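Local structure of FAD dependent oxidoreductase domain-containing protein (3C4N) at residues E35-V40 / G61-L66; G108-G113 / A175-Q180; L123-P128 / V159-P164; F145-A150 / A266-L271. The protein is of unknown function, binds ADP in this crystal form, and is probably a flavoprotein oxidoreductase that uses FAD. All blocks are in the same frame, centred on the assembly; numbering follows the deposited sequence.

From the N terminus, interaction 1 comes first: it closes the short loop around helix 46-58 by pairing two parallel strands of the nucleotide-binding sheet. Interaction 2 opens later, in the loop after helix 96-107, and joins it to helix 171-183, its nearest atoms about 5 Å from interaction 1. Interaction 3 is nested inside the loop that interaction 2 closes, and pairs strands 118-127 and 159-163 of the second sheet. Interaction 4 crosses both 2 and 3, its segments alternating with theirs. It touches interaction 3, since strands 118-127 and 270-273 are neighbours. The centres of interactions 1 and 4 lie about 47 Å apart, on opposite sides of the chain's centre.

Interaction 1 of 4, residues E35-V40 / G61-L66; sequences EAFDIV and GRSLLL
The carbonyl oxygen of Ile39 takes the shortest bond of this contact, 2.9 Å from Leu65 N. The same oxygen lies 3.1 Å from Leu64 CA in a CA-H...O contact. Ile39 thus brackets Leu64, its O accepting from Leu65 N and its N donating to Ser63 O. These bonds set strands 39-40 and 64-66 side by side in parallel, Ile39 opposite Leu64 and Val40 opposite Leu65, as expected for the beta-alpha-beta unit of a Rossmann-type nucleotide-binding fold, whose helix 46-58 lies between them in sequence. Before the pairing starts, the chain bends at Asp38, and Ser63 holds that bend: Asp38 N donates to Ser63 OG over 3.1 Å at 162°, while Ser63 N returns a weak bond to Asp38 OD2. The same carboxylate oxygen sits against Arg62 CD, with the arginine NE 4.1 Å away, too far for a salt bridge, and the carboxylate and guanidinium planes are nearly perpendicular. On one side of the sheet, Ile39 CG2 meets Leu64 CD1, and both side chains also pack on Leu55 of helix 46-58. On the other, Leu65 bears on Phe37. The phenylalanine CG is anti to its carbonyl carbon (chi1 -60°), which swings the ring across the leucine side chain in a CH-pi contact, Leu65 CG standing 3.9 Å from the ring centroid over its face.

Interaction 2 of 4, residues G108-G113 / A175-Q180; sequences GALGSG and ALLAAQ
Leu177 reaches from helix 171-183 into the loop that follows helix 96-107, and its two methyl branches divide the work. CD2 lies 3.9 Å from the carbonyl oxygen of Ala109 and also meets Leu110 CD1. The other branch, CD1, comes to 4.0 Å from Ser112 OG. The leucine CG is anti to its own backbone N (chi1 166°), which carries both methyls off the helix surface toward the loop. The side chains of Leu110 and Leu177 run antiparallel alongside each other; Leu110 CD1 also lies 4.2 Å from Ala178 CB. Behind this first shell, Ala109, with positive phi, is the C-prime residue of a Schellman motif ending helix 96-107, in which Leu110 N returns to Gln105 O and Ala109 N to Leu106 O. Ser112 OG donates to Ala109 O over 3.0 Å, nearly in line with the carbonyl, and also bonds to Lys114 N. An alanine at Ser112 would lack that hydroxyl, and the Ala109 carbonyl would probably lose its side-chain donor, with the turn less firmly fixed beneath Leu177. Further out, Phe53 and Tyr54 of helix 46-58 pack on Leu110, while the side chain of Ala178 touches Ala49 of that helix and lies about 10 Å from the bound ADP. No hydrogen bond crosses between the segments, so they are joined by van der Waals contact of methyl groups, some of them against oxygen atoms, while the polar bonds serve to shape the loop.

Interaction 3 of 4, residues L123-P128 / V159-P164; sequences LLHLLP and VARVDP
Leu127 and Val159 meet through backbone and side chain together: Leu127 N donates to Val159 O over 2.7 Å at 164°, and Leu127 CB rests 3.8 Å from Val159 CG2. Further along, His125 N bonds to Arg161 O, but this pair is looser, its return bond being weak. At the far end, Leu123 and Asp163 form a hydrogen-bonded pair, joined by Leu123 N to Asp163 O and by Asp163 N to Leu123 O, the latter 2.9 Å long. The strand axes run at 160° with a closest approach of 4.4 Å, which makes the pair antiparallel.

Arg161 can be followed outward. Its CB lies 4.0 Å from His125 CB. CG is anti to the backbone N (chi1 171°), and bends at chi2 and chi3 then fold the chain back over the same side of the sheet. The guanidinium ends obliquely beside His125 and Leu127, where NH2 is 4.3 Å from Leu127 CD1 and NH1 lies near the histidine ring. On the other face, Ala160 CB touches both Leu124 CB and Leu126 CD2, the latter 4.0 Å away. Asp163 turns its carboxylate from the partner strand: OD2 is bonded to Thr87 OG1 and Ala88 N, and OD1 to Arg165 N.

Leu124 also forms backbone bonds with Val270 and Arg272, so strand 118-127 lies between an antiparallel and a parallel neighbour. The contact is thus an antiparallel strand pair inside the second, mixed sheet of the protein, away from the ADP site.

Interaction 4 of 4, residues F145-A150 / A266-L271; sequences FPEALA and AQTPVL
Phe145 and Pro269 make a CH-pi contact that, with neighbouring apolar packing, sets the residue preceding the short, weakly bonded helix 146-149 against the loop leading into strand 270-273 of the protein's second, mixed beta-sheet. Pro269 CD stands 3.6 Å from the centroid of the Phe145 ring and 15° off its normal, displaced toward the rim, and Pro269 CG lies near Phe145 CD2. The ring is put there by its first torsion, with CG anti to the carbonyl carbon (chi1 -54°). Gln267 O approaches the other end of the ring, 3.3 Å from Phe145 CE1. A serine in place of Phe145 would probably leave the proline without its aromatic face and open a gap between the two segments.

Pro269 rests on Pro122 of strand 118-127, while Thr268 O accepts a bond from Arg121 NH2. To one side, the bent side chain of Glu147 brings its carboxylate close to Thr268 without a hydrogen bond, a tight fit that is doubtful in detail. The next turn of the chain adds a second apolar patch, where Leu271, which also touches Leu124 of strand 118-127, packs its CD1 against Ala148 CB at 3.9 Å.

Interaction 1 of 4, residues E35-V40 / G61-L66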
loop_
_atom_site.group_PDB
_atom_site.type_symbol
_atom_site.label_atom_id
_atom_site.label_comp_id
_atom_site.label_asym_id
_atom_site.label_seq_id
_atom_site.Cartn_x
_atom_site.Cartn_y
_atom_site.Cartn_z
ATOM N N GLU A 35 -1.282 19.929 3.923
ATOM C CA GLU A 35 -2.000 19.102 2.943
ATOM C C GLU A 35 -3.324 18.653 3.559
ATOM O O GLU A 35 -3.421 18.477 4.772
ATOM C CB GLU A 35 -1.146 17.888 2.542
ATOM C CG GLU A 35 -1.739 17.019 1.426
ATOM C CD GLU A 35 -0.748 15.978 0.879
ATOM O OE1 GLU A 35 0.220 16.363 0.175
ATOM O OE2 GLU A 35 -0.935 14.772 1.159
ATOM N N ALA A 36 -4.346 18.471 2.729
ATOM C CA ALA A 36 -5.652 18.080 3.240
ATOM C C ALA A 36 -6.370 17.047 2.379
ATOM O O ALA A 36 -6.119 16.948 1.180
ATOM C CB ALA A 36 -6.526 19.318 3.397
ATOM N N PHE A 37 -7.267 16.284 3.005
ATOM C CA PHE A 37 -8.053 15.255 2.321
ATOM C C PHE A 37 -9.525 15.403 2.695
ATOM O O PHE A 37 -9.860 15.914 3.762
ATOM C CB PHE A 37 -7.571 13.857 2.719
ATOM C CG PHE A 37 -6.141 13.601 2.381
ATOM C CD1 PHE A 37 -5.126 14.125 3.168
ATOM C CD2 PHE A 37 -5.803 12.888 1.242
ATOM C CE1 PHE A 37 -3.792 13.945 2.823
ATOM C CE2 PHE A 37 -4.473 12.703 0.888
ATOM C CZ PHE A 37 -3.464 13.233 1.680
ATOM N N ASP A 38 -10.417 14.966 1.822
ATOM C CA ASP A 38 -11.822 15.081 2.149
ATOM C C ASP A 38 -12.186 14.060 3.216
ATOM O O ASP A 38 -12.971 14.340 4.124
ATOM C CB ASP A 38 -12.695 14.858 0.912
ATOM C CG ASP A 38 -12.512 15.945 -0.127
ATOM O OD1 ASP A 38 -12.287 17.116 0.272
ATOM O OD2 ASP A 38 -12.600 15.639 -1.335
ATOM N N ILE A 39 -11.586 12.881 3.114
ATOM C CA ILE A 39 -11.875 11.805 4.035
ATOM C C ILE A 39 -10.631 11.095 4.523
ATOM O O ILE A 39 -9.775 10.733 3.731
ATOM C CB ILE A 39 -12.748 10.753 3.358
ATOM C CG1 ILE A 39 -14.043 11.378 2.851
ATOM C CG2 ILE A 39 -13.053 9.636 4.327
ATOM C CD1 ILE A 39 -14.804 10.454 1.923
ATOM N N VAL A 40 -10.522 10.893 5.830
ATOM C CA VAL A 40 -9.372 10.168 6.357
ATOM C C VAL A 40 -9.876 8.956 7.149
ATOM O O VAL A 40 -10.678 9.083 8.072
ATOM C CB VAL A 40 -8.472 11.091 7.241
ATOM C CG1 VAL A 40 -7.400 10.275 7.946
ATOM C CG2 VAL A 40 -7.804 12.136 6.372
ATOM N N GLY A 61 -15.077 10.916 -6.194
ATOM C CA GLY A 61 -14.577 12.270 -6.371
ATOM C C GLY A 61 -14.080 12.913 -5.093
ATOM O O GLY A 61 -13.612 14.053 -5.097
ATOM N N ARG A 62 -14.184 12.178 -3.992
ATOM C CA ARG A 62 -13.745 12.679 -2.694
ATOM C C ARG A 62 -12.459 11.982 -2.264
ATOM O O ARG A 62 -12.463 10.792 -1.960
ATOM C CB ARG A 62 -14.856 12.462 -1.660
ATOM C CG ARG A 62 -16.087 13.308 -1.939
ATOM C CD ARG A 62 -15.735 14.779 -1.782
ATOM N NE ARG A 62 -16.406 15.644 -2.751
ATOM C CZ ARG A 62 -17.724 15.761 -2.875
ATOM N NH1 ARG A 62 -18.234 16.579 -3.787
ATOM N NH2 ARG A 62 -18.533 15.057 -2.096
ATOM N N SER A 63 -11.357 12.724 -2.267
ATOM C CA SER A 63 -10.067 12.171 -1.882
ATOM C C SER A 63 -10.176 11.508 -0.509
ATOM O O SER A 63 -10.868 12.019 0.384
ATOM C CB SER A 63 -8.998 13.276 -1.862
ATOM O OG SER A 63 -9.344 14.340 -0.991
ATOM N N LEU A 64 -9.504 10.368 -0.358
ATOM C CA LEU A 64 -9.511 9.608 0.891
ATOM C C LEU A 64 -8.120 9.089 1.211
ATOM O O LEU A 64 -7.439 8.591 0.326
ATOM C CB LEU A 64 -10.486 8.427 0.787
ATOM C CG LEU A 64 -10.484 7.409 1.936
ATOM C CD1 LEU A 64 -11.880 6.791 2.057
ATOM C CD2 LEU A 64 -9.427 6.326 1.694
ATOM N N LEU A 65 -7.698 9.216 2.465
ATOM C CA LEU A 65 -6.374 8.748 2.893
ATOM C C LEU A 65 -6.551 7.618 3.918
ATOM O O LEU A 65 -7.231 7.794 4.922
ATOM C CB LEU A 65 -5.593 9.901 3.546
ATOM C CG LEU A 65 -4.054 9.917 3.597
ATOM C CD1 LEU A 65 -3.618 10.566 4.908
ATOM C CD2 LEU A 65 -3.479 8.530 3.508
ATOM N N LEU A 66 -5.942 6.467 3.665
ATOM C CA LEU A 66 -6.040 5.334 4.580
ATOM C C LEU A 66 -4.758 5.280 5.422
ATOM O O LEU A 66 -3.648 5.203 4.873
ATOM C CB LEU A 66 -6.198 4.022 3.790
ATOM C CG LEU A 66 -7.144 2.934 4.296
ATOM C CD1 LEU A 66 -6.589 1.569 3.930
ATOM C CD2 LEU A 66 -7.319 3.039 5.808
#

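Interaction 2 of 4, residues G108-G113 / A175-Q180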
loop_
_atom_site.group_PDB
_atom_site.type_symbol
_atom_site.label_atom_id
_atom_site.label_comp_id
_atom_site.label_asym_id
_atom_site.label_seq_id
_atom_site.Cartn_x
_atom_site.Cartn_y
_atom_site.Cartn_z
ATOM N N GLY A 108 -20.204 -12.652 -3.142
ATOM C CA GLY A 108 -19.957 -11.920 -4.371
ATOM C C GLY A 108 -18.621 -11.196 -4.347
ATOM O O GLY A 108 -18.320 -10.395 -5.234
ATOM N N ALA A 109 -17.820 -11.481 -3.322
ATOM C CA ALA A 109 -16.507 -10.860 -3.157
ATOM C C ALA A 109 -16.567 -9.325 -3.252
ATOM O O ALA A 109 -15.687 -8.703 -3.841
ATOM C CB ALA A 109 -15.539 -11.422 -4.206
ATOM N N LEU A 110 -17.616 -8.731 -2.678
ATOM C CA LEU A 110 -17.818 -7.273 -2.677
ATOM C C LEU A 110 -18.152 -6.757 -4.067
ATOM O O LEU A 110 -18.153 -5.551 -4.301
ATOM C CB LEU A 110 -16.558 -6.553 -2.168
ATOM C CG LEU A 110 -16.003 -7.023 -0.817
ATOM C CD1 LEU A 110 -14.668 -6.353 -0.509
ATOM C CD2 LEU A 110 -17.025 -6.724 0.251
ATOM N N GLY A 111 -18.418 -7.677 -4.988
ATOM C CA GLY A 111 -18.735 -7.297 -6.352
ATOM C C GLY A 111 -17.550 -6.685 -7.079
ATOM O O GLY A 111 -17.720 -5.781 -7.894
ATOM N N SER A 112 -16.349 -7.189 -6.802
ATOM C CA SER A 112 -15.135 -6.660 -7.420
ATOM C C SER A 112 -14.556 -7.592 -8.473
ATOM O O SER A 112 -13.420 -7.406 -8.906
ATOM C CB SER A 112 -14.071 -6.441 -6.353
ATOM O OG SER A 112 -13.661 -7.697 -5.839
ATOM N N GLY A 113 -15.325 -8.595 -8.871
ATOM C CA GLY A 113 -14.836 -9.537 -9.853
ATOM C C GLY A 113 -13.599 -10.260 -9.347
ATOM O O GLY A 113 -12.934 -10.964 -10.102
ATOM N N ALA A 175 -10.316 -8.360 4.284
ATOM C CA ALA A 175 -9.723 -7.054 4.540
ATOM C C ALA A 175 -8.703 -6.660 3.466
ATOM O O ALA A 175 -8.786 -5.571 2.909
ATOM C CB ALA A 175 -9.072 -7.055 5.922
ATOM N N LEU A 176 -7.744 -7.545 3.188
ATOM C CA LEU A 176 -6.722 -7.284 2.170
ATOM C C LEU A 176 -7.383 -6.936 0.836
ATOM O O LEU A 176 -7.019 -5.959 0.181
ATOM C CB LEU A 176 -5.823 -8.508 1.973
ATOM C CG LEU A 176 -4.677 -8.281 0.979
ATOM C CD1 LEU A 176 -3.794 -7.166 1.503
ATOM C CD2 LEU A 176 -3.857 -9.564 0.760
ATOM N N LEU A 177 -8.348 -7.760 0.440
ATOM C CA LEU A 177 -9.077 -7.554 -0.800
ATOM C C LEU A 177 -9.688 -6.165 -0.824
ATOM O O LEU A 177 -9.601 -5.449 -1.818
ATOM C CB LEU A 177 -10.198 -8.582 -0.944
ATOM C CG LEU A 177 -11.242 -8.288 -2.019
ATOM C CD1 LEU A 177 -10.596 -8.200 -3.394
ATOM C CD2 LEU A 177 -12.276 -9.382 -1.997
ATOM N N ALA A 178 -10.310 -5.786 0.281
ATOM C CA ALA A 178 -10.951 -4.493 0.368
ATOM C C ALA A 178 -9.913 -3.395 0.273
ATOM O O ALA A 178 -10.098 -2.426 -0.459
ATOM C CB ALA A 178 -11.729 -4.382 1.669
ATOM N N ALA A 179 -8.814 -3.535 1.000
ATOM C CA ALA A 179 -7.783 -2.506 0.941
ATOM C C ALA A 179 -7.239 -2.429 -0.490
ATOM O O ALA A 179 -7.172 -1.354 -1.075
ATOM C CB ALA A 179 -6.660 -2.815 1.931
ATOM N N GLN A 180 -6.868 -3.571 -1.056
ATOM C CA GLN A 180 -6.339 -3.588 -2.407
ATOM C C GLN A 180 -7.214 -2.828 -3.393
ATOM O O GLN A 180 -6.748 -1.908 -4.075
ATOM C CB GLN A 180 -6.142 -5.027 -2.874
ATOM C CG GLN A 180 -5.002 -5.685 -2.146
ATOM C CD GLN A 180 -4.726 -7.073 -2.629
ATOM O OE1 GLN A 180 -5.654 -7.813 -2.978
ATOM N NE2 GLN A 180 -3.445 -7.453 -2.645
#

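Interaction 3 of 4, residues L123-P128 / V159-P164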
loop_
_atom_site.group_PDB
_atom_site.type_symbol
_atom_site.label_atom_id
_atom_site.label_comp_id
_atom_site.label_asym_id
_atom_site.label_seq_id
_atom_site.Cartn_x
_atom_site.Cartn_y
_atom_site.Cartn_z
ATOM N N LEU A 123 -23.317 -24.977 10.736
ATOM C CA LEU A 123 -22.879 -24.716 12.104
ATOM C C LEU A 123 -23.837 -25.369 13.091
ATOM O O LEU A 123 -25.047 -25.213 12.972
ATOM C CB LEU A 123 -22.810 -23.204 12.344
ATOM C CG LEU A 123 -22.279 -22.706 13.685
ATOM C CD1 LEU A 123 -21.762 -21.286 13.548
ATOM C CD2 LEU A 123 -23.385 -22.773 14.721
ATOM N N LEU A 124 -23.299 -26.113 14.057
ATOM C CA LEU A 124 -24.145 -26.782 15.044
ATOM C C LEU A 124 -23.936 -26.229 16.445
ATOM O O LEU A 124 -22.806 -26.156 16.911
ATOM C CB LEU A 124 -23.868 -28.289 15.075
ATOM C CG LEU A 124 -23.861 -29.096 13.777
ATOM C CD1 LEU A 124 -23.749 -30.566 14.133
ATOM C CD2 LEU A 124 -25.111 -28.862 12.986
ATOM N N HIS A 125 -25.025 -25.836 17.106
ATOM C CA HIS A 125 -24.979 -25.320 18.482
ATOM C C HIS A 125 -25.404 -26.464 19.421
ATOM O O HIS A 125 -26.563 -26.542 19.838
ATOM C CB HIS A 125 -25.944 -24.138 18.642
ATOM C CG HIS A 125 -25.950 -23.529 20.015
ATOM N ND1 HIS A 125 -25.436 -24.173 21.122
ATOM C CD2 HIS A 125 -26.437 -22.346 20.461
ATOM C CE1 HIS A 125 -25.608 -23.411 22.190
ATOM N NE2 HIS A 125 -26.213 -22.299 21.817
ATOM N N LEU A 126 -24.459 -27.349 19.735
ATOM C CA LEU A 126 -24.703 -28.500 20.610
ATOM C C LEU A 126 -25.367 -28.122 21.935
ATOM O O LEU A 126 -24.967 -27.162 22.596
ATOM C CB LEU A 126 -23.387 -29.229 20.892
ATOM C CG LEU A 126 -22.608 -29.639 19.640
ATOM C CD1 LEU A 126 -21.166 -29.967 20.020
ATOM C CD2 LEU A 126 -23.294 -30.826 18.974
ATOM N N LEU A 127 -26.372 -28.901 22.322
ATOM C CA LEU A 127 -27.115 -28.654 23.552
ATOM C C LEU A 127 -27.297 -29.923 24.379
ATOM O O LEU A 127 -27.256 -31.027 23.842
ATOM C CB LEU A 127 -28.487 -28.082 23.206
ATOM C CG LEU A 127 -28.457 -26.753 22.460
ATOM C CD1 LEU A 127 -29.764 -26.552 21.713
ATOM C CD2 LEU A 127 -28.190 -25.630 23.450
ATOM N N PRO A 128 -27.499 -29.775 25.699
ATOM C CA PRO A 128 -27.692 -30.906 26.610
ATOM C C PRO A 128 -29.097 -31.498 26.505
ATOM O O PRO A 128 -29.421 -32.182 25.535
ATOM C CB PRO A 128 -27.421 -30.287 27.977
ATOM C CG PRO A 128 -27.953 -28.899 27.812
ATOM C CD PRO A 128 -27.414 -28.510 26.455
ATOM N N VAL A 159 -28.530 -33.282 21.339
ATOM C CA VAL A 159 -29.172 -32.441 20.337
ATOM C C VAL A 159 -28.400 -31.165 19.977
ATOM O O VAL A 159 -27.472 -30.761 20.679
ATOM C CB VAL A 159 -30.587 -32.037 20.801
ATOM C CG1 VAL A 159 -31.424 -33.293 21.090
ATOM C CG2 VAL A 159 -30.491 -31.153 22.047
ATOM N N ALA A 160 -28.804 -30.529 18.879
ATOM C CA ALA A 160 -28.162 -29.303 18.428
ATOM C C ALA A 160 -29.090 -28.442 17.572
ATOM O O ALA A 160 -30.135 -28.896 17.101
ATOM C CB ALA A 160 -26.900 -29.640 17.635
ATOM N N ARG A 161 -28.694 -27.188 17.383
ATOM C CA ARG A 161 -29.442 -26.245 16.562
ATOM C C ARG A 161 -28.571 -26.057 15.317
ATOM O O ARG A 161 -27.543 -25.381 15.366
ATOM C CB ARG A 161 -29.616 -24.921 17.315
ATOM C CG ARG A 161 -30.191 -23.759 16.497
ATOM C CD ARG A 161 -31.663 -23.502 16.802
ATOM N NE ARG A 161 -31.928 -23.502 18.239
ATOM C CZ ARG A 161 -31.308 -22.726 19.124
ATOM N NH1 ARG A 161 -30.379 -21.866 18.727
ATOM N NH2 ARG A 161 -31.596 -22.834 20.416
ATOM N N VAL A 162 -28.969 -26.681 14.215
ATOM C CA VAL A 162 -28.213 -26.596 12.969
ATOM C C VAL A 162 -28.514 -25.352 12.135
ATOM O O VAL A 162 -29.659 -24.912 12.060
ATOM C CB VAL A 162 -28.497 -27.806 12.055
ATOM C CG1 VAL A 162 -27.610 -27.738 10.820
ATOM C CG2 VAL A 162 -28.280 -29.107 12.811
ATOM N N ASP A 163 -27.484 -24.794 11.508
ATOM C CA ASP A 163 -27.659 -23.634 10.633
ATOM C C ASP A 163 -27.046 -24.019 9.296
ATOM O O ASP A 163 -25.833 -23.945 9.113
ATOM C CB ASP A 163 -26.964 -22.386 11.195
ATOM C CG ASP A 163 -26.836 -21.271 10.162
ATOM O OD1 ASP A 163 -27.382 -21.411 9.045
ATOM O OD2 ASP A 163 -26.178 -20.252 10.464
ATOM N N PRO A 164 -27.885 -24.447 8.342
ATOM C CA PRO A 164 -27.419 -24.856 7.014
ATOM C C PRO A 164 -26.842 -23.730 6.161
ATOM O O PRO A 164 -26.169 -23.993 5.165
ATOM C CB PRO A 164 -28.670 -25.472 6.380
ATOM C CG PRO A 164 -29.467 -25.940 7.565
ATOM C CD PRO A 164 -29.313 -24.766 8.508
#

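Interaction 4 of 4, residues F145-A150 / A266-L271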
loop_
_atom_site.group_PDB
_atom_site.type_symbol
_atom_site.label_atom_id
_atom_site.label_comp_id
_atom_site.label_asym_id
_atom_site.label_seq_id
_atom_site.Cartn_x
_atom_site.Cartn_y
_atom_site.Cartn_z
ATOM N N PHE A 145 -20.161 -36.722 9.084
ATOM C CA PHE A 145 -19.038 -35.976 9.626
ATOM C C PHE A 145 -18.512 -36.649 10.897
ATOM O O PHE A 145 -18.671 -36.136 12.001
ATOM C CB PHE A 145 -19.489 -34.546 9.913
ATOM C CG PHE A 145 -20.119 -33.857 8.726
ATOM C CD1 PHE A 145 -19.403 -33.682 7.544
ATOM C CD2 PHE A 145 -21.416 -33.354 8.802
ATOM C CE1 PHE A 145 -19.970 -33.020 6.457
ATOM C CE2 PHE A 145 -21.989 -32.691 7.716
ATOM C CZ PHE A 145 -21.262 -32.522 6.544
ATOM N N PRO A 146 -17.871 -37.816 10.750
ATOM C CA PRO A 146 -17.324 -38.562 11.882
ATOM C C PRO A 146 -16.153 -37.889 12.589
ATOM O O PRO A 146 -15.972 -38.061 13.791
ATOM C CB PRO A 146 -16.919 -39.889 11.246
ATOM C CG PRO A 146 -16.469 -39.471 9.886
ATOM C CD PRO A 146 -17.579 -38.513 9.483
ATOM N N GLU A 147 -15.354 -37.131 11.848
ATOM C CA GLU A 147 -14.199 -36.473 12.446
ATOM C C GLU A 147 -14.604 -35.417 13.470
ATOM O O GLU A 147 -13.788 -34.987 14.284
ATOM C CB GLU A 147 -13.306 -35.854 11.357
ATOM C CG GLU A 147 -13.863 -34.620 10.649
ATOM C CD GLU A 147 -15.080 -34.906 9.785
ATOM O OE1 GLU A 147 -15.378 -36.094 9.528
ATOM O OE2 GLU A 147 -15.729 -33.930 9.351
ATOM N N ALA A 148 -15.872 -35.010 13.427
ATOM C CA ALA A 148 -16.406 -34.011 14.347
ATOM C C ALA A 148 -17.092 -34.697 15.519
ATOM O O ALA A 148 -17.268 -34.107 16.583
ATOM C CB ALA A 148 -17.396 -33.110 13.624
ATOM N N LEU A 149 -17.461 -35.956 15.320
ATOM C CA LEU A 149 -18.140 -36.723 16.351
ATOM C C LEU A 149 -17.180 -37.133 17.465
ATOM O O LEU A 149 -17.503 -37.025 18.647
ATOM C CB LEU A 149 -18.778 -37.969 15.731
ATOM C CG LEU A 149 -20.067 -38.499 16.371
ATOM C CD1 LEU A 149 -20.515 -39.750 15.627
ATOM C CD2 LEU A 149 -19.853 -38.814 17.847
ATOM N N ALA A 150 -15.996 -37.594 17.078
ATOM C CA ALA A 150 -14.988 -38.046 18.031
ATOM C C ALA A 150 -14.529 -36.955 18.993
ATOM O O ALA A 150 -13.822 -37.225 19.969
ATOM C CB ALA A 150 -13.781 -38.611 17.272
ATOM N N ALA A 266 -12.594 -30.016 4.876
ATOM C CA ALA A 266 -13.023 -28.780 4.227
ATOM C C ALA A 266 -14.524 -28.578 4.360
ATOM O O ALA A 266 -15.029 -27.469 4.196
ATOM C CB ALA A 266 -12.635 -28.803 2.754
ATOM N N GLN A 267 -15.235 -29.656 4.659
ATOM C CA GLN A 267 -16.671 -29.573 4.785
ATOM C C GLN A 267 -17.186 -29.963 6.164
ATOM O O GLN A 267 -18.395 -30.108 6.364
ATOM C CB GLN A 267 -17.309 -30.431 3.702
ATOM C CG GLN A 267 -16.654 -31.777 3.535
ATOM C CD GLN A 267 -16.985 -32.409 2.197
ATOM O OE1 GLN A 267 -16.719 -33.595 1.974
ATOM N NE2 GLN A 267 -17.565 -31.616 1.289
ATOM N N THR A 268 -16.268 -30.132 7.115
ATOM C CA THR A 268 -16.659 -30.471 8.478
ATOM C C THR A 268 -17.275 -29.214 9.077
ATOM O O THR A 268 -16.660 -28.145 9.093
ATOM C CB THR A 268 -15.454 -30.954 9.339
ATOM O OG1 THR A 268 -15.840 -30.996 10.717
ATOM C CG2 THR A 268 -14.273 -30.039 9.187
ATOM N N PRO A 269 -18.512 -29.328 9.566
ATOM C CA PRO A 269 -19.250 -28.210 10.166
ATOM C C PRO A 269 -18.600 -27.503 11.356
ATOM O O PRO A 269 -17.749 -28.064 12.046
ATOM C CB PRO A 269 -20.604 -28.837 10.514
ATOM C CG PRO A 269 -20.280 -30.288 10.719
ATOM C CD PRO A 269 -19.283 -30.582 9.637
ATOM N N VAL A 270 -18.991 -26.247 11.556
ATOM C CA VAL A 270 -18.497 -25.453 12.672
ATOM C C VAL A 270 -19.310 -25.950 13.865
ATOM O O VAL A 270 -20.502 -26.224 13.732
ATOM C CB VAL A 270 -18.773 -23.933 12.465
ATOM C CG1 VAL A 270 -18.336 -23.146 13.685
ATOM C CG2 VAL A 270 -18.039 -23.430 11.231
ATOM N N LEU A 271 -18.670 -26.084 15.020
ATOM C CA LEU A 271 -19.354 -26.562 16.214
ATOM C C LEU A 271 -19.231 -25.543 17.325
ATOM O O LEU A 271 -18.222 -24.845 17.431
ATOM C CB LEU A 271 -18.739 -27.884 16.676
ATOM C CG LEU A 271 -18.764 -29.029 15.656
ATOM C CD1 LEU A 271 -17.677 -30.046 16.009
ATOM C CD2 LEU A 271 -20.142 -29.674 15.639
#